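PDB 1XVQ: thiol peroxidase from Mycobacterium tuberculosis, which probably reduces hydrogen peroxide and organic hydroperoxides to water and alcohols with electrons from thioredoxin, protecting the cell against oxidative stress. Local coordinates for residues F27-G31 / A104-D109. Numbering follows the deposited sequence.
Sequences FTLTG and ASAFRD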
loop_
_atom_site.group_PDB
_atom_site.type_symbol
_atom_site.label_atom_id
_atom_site.label_comp_id
_atom_site.label_asym_id
_atom_site.label_seq_id
_atom_site.Cartn_x
_atom_site.Cartn_y
_atom_site.Cartn_z
ATOM N N PHE A 27 8.174 -7.760 -5.818
ATOM C CA PHE A 27 7.095 -8.359 -5.027
ATOM C C PHE A 27 6.291 -9.328 -5.864
ATOM O O PHE A 27 6.280 -9.252 -7.101
ATOM C CB PHE A 27 6.167 -7.292 -4.410
ATOM C CG PHE A 27 5.545 -6.370 -5.412
ATOM C CD1 PHE A 27 4.467 -6.781 -6.189
ATOM C CD2 PHE A 27 6.030 -5.077 -5.566
ATOM C CE1 PHE A 27 3.870 -5.914 -7.111
ATOM C CE2 PHE A 27 5.439 -4.206 -6.479
ATOM C CZ PHE A 27 4.368 -4.614 -7.250
ATOM N N THR A 28 5.635 -10.248 -5.170
ATOM C CA THR A 28 4.785 -11.246 -5.789
ATOM C C THR A 28 3.527 -11.366 -4.933
ATOM O O THR A 28 3.413 -12.252 -4.077
ATOM C CB THR A 28 5.497 -12.620 -5.849
ATOM O OG1 THR A 28 5.870 -13.007 -4.522
ATOM C CG2 THR A 28 6.760 -12.544 -6.706
ATOM N N LEU A 29 2.585 -10.468 -5.166
ATOM C CA LEU A 29 1.329 -10.435 -4.413
ATOM C C LEU A 29 0.346 -11.423 -5.026
ATOM O O LEU A 29 0.660 -12.056 -6.031
ATOM C CB LEU A 29 0.759 -9.008 -4.447
ATOM C CG LEU A 29 1.618 -8.007 -3.654
ATOM C CD1 LEU A 29 1.260 -6.573 -4.057
ATOM C CD2 LEU A 29 1.405 -8.211 -2.157
ATOM N N THR A 30 -0.813 -11.586 -4.403
ATOM C CA THR A 30 -1.827 -12.509 -4.916
ATOM C C THR A 30 -3.050 -11.736 -5.358
ATOM O O THR A 30 -3.558 -10.869 -4.637
ATOM C CB THR A 30 -2.236 -13.549 -3.840
ATOM O OG1 THR A 30 -1.084 -14.288 -3.451
ATOM C CG2 THR A 30 -3.276 -14.533 -4.398
ATOM N N GLY A 31 -3.521 -12.059 -6.559
ATOM C CA GLY A 31 -4.677 -11.386 -7.120
ATOM C C GLY A 31 -6.003 -12.057 -6.842
ATOM O O GLY A 31 -6.055 -13.128 -6.215
ATOM N N ALA A 104 -4.731 -6.138 -4.216
ATOM C CA ALA A 104 -3.732 -7.193 -4.256
ATOM C C ALA A 104 -3.533 -7.578 -2.794
ATOM O O ALA A 104 -3.430 -6.717 -1.929
ATOM C CB ALA A 104 -2.438 -6.702 -4.846
ATOM N N SER A 105 -3.464 -8.875 -2.544
ATOM C CA SER A 105 -3.328 -9.403 -1.189
ATOM C C SER A 105 -1.920 -9.920 -0.894
ATOM O O SER A 105 -1.322 -10.621 -1.709
ATOM C CB SER A 105 -4.343 -10.539 -1.007
ATOM O OG SER A 105 -4.106 -11.247 0.200
ATOM N N ALA A 106 -1.410 -9.585 0.298
ATOM C CA ALA A 106 -0.089 -10.023 0.751
ATOM C C ALA A 106 -0.197 -11.227 1.697
ATOM O O ALA A 106 0.753 -11.503 2.420
ATOM C CB ALA A 106 0.614 -8.864 1.518
ATOM N N PHE A 107 -1.321 -11.942 1.682
ATOM C CA PHE A 107 -1.509 -13.023 2.647
ATOM C C PHE A 107 -0.484 -14.152 2.597
ATOM O O PHE A 107 -0.215 -14.778 3.621
ATOM C CB PHE A 107 -2.949 -13.566 2.564
ATOM C CG PHE A 107 -3.132 -14.720 1.611
ATOM C CD1 PHE A 107 -3.015 -16.031 2.062
ATOM C CD2 PHE A 107 -3.457 -14.485 0.279
ATOM C CE1 PHE A 107 -3.229 -17.111 1.193
ATOM C CE2 PHE A 107 -3.680 -15.561 -0.602
ATOM C CZ PHE A 107 -3.566 -16.870 -0.135
ATOM N N ARG A 108 0.122 -14.390 1.424
ATOM C CA ARG A 108 1.112 -15.461 1.339
ATOM C C ARG A 108 2.450 -15.083 0.707
ATOM O O ARG A 108 3.131 -15.918 0.120
ATOM C CB ARG A 108 0.488 -16.695 0.638
ATOM C CG ARG A 108 0.065 -16.440 -0.810
ATOM C CD ARG A 108 -0.429 -17.744 -1.468
ATOM N NE ARG A 108 -0.946 -17.511 -2.819
ATOM C CZ ARG A 108 -1.915 -18.228 -3.392
ATOM N NH1 ARG A 108 -2.490 -19.229 -2.733
ATOM N NH2 ARG A 108 -2.289 -17.957 -4.636
ATOM N N ASP A 109 2.869 -13.830 0.878
ATOM C CA ASP A 109 4.141 -13.421 0.334
ATOM C C ASP A 109 4.777 -12.447 1.307
ATOM O O ASP A 109 4.152 -12.032 2.306
ATOM C CB ASP A 109 3.994 -12.805 -1.072
ATOM C CG ASP A 109 3.286 -11.479 -1.048
ATOM O OD1 ASP A 109 2.041 -11.454 -1.092
ATOM O OD2 ASP A 109 4.000 -10.466 -0.962
HETATM O O HOH W 1 0.049 -13.151 -1.198
#
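A single antiparallel bridge, the hydrogen-bonded pair Thr-30 and Ser-105, fastens strand 28-30 of a two-stranded hairpin to the loop preceding helix 111-114. Thr-30 N donates to Ser-105 O at 2.9 Å, and Ser-105 N returns a nearly straight bond (174°) to Thr-30 O. Beyond the bridge the loop turns back: Ser-105 OG accepts from Phe-107 N in an ST turn and is also bonded to Asp-84 O. Inside this bend a water is gripped by four partners. It donates to Ser-105 O and to Asp-109 OD1 (2.6 Å), accepts from Arg-108 N, and meets Thr-30 OG1 at 2.8 Å. The Thr-30 side chain points into the loop with OG1 anti to the carbonyl carbon and beside N (chi1 -60°), where it meets the water; CG2 lies anti to N. Across OG1, at about a right angle, runs the extended Arg-108 chain, whose NE gives it a weak, bent bond (3.3 Å, 132°). CG2 meets the edge of the Phe-107 ring at CE2, while Arg-108 CG lies over one face of that ring. Leu-29 forks over the loop: CD1 packs on Ala-104 CB (3.8 Å), and CD2 reaches Ala-106 CB and lies against both carboxylate oxygens of Asp-109. Asp-109 CB and CG pack against Thr-28 O, each at 3.1 Å, without a hydrogen bond; OD2 is bonded to Phe-111 N. A hydrogen-bonded antiparallel bridge and a bridging water thus join the 28-30/36-38 hairpin to the loop before helix 111-114, in a peroxiredoxin of thioredoxin fold.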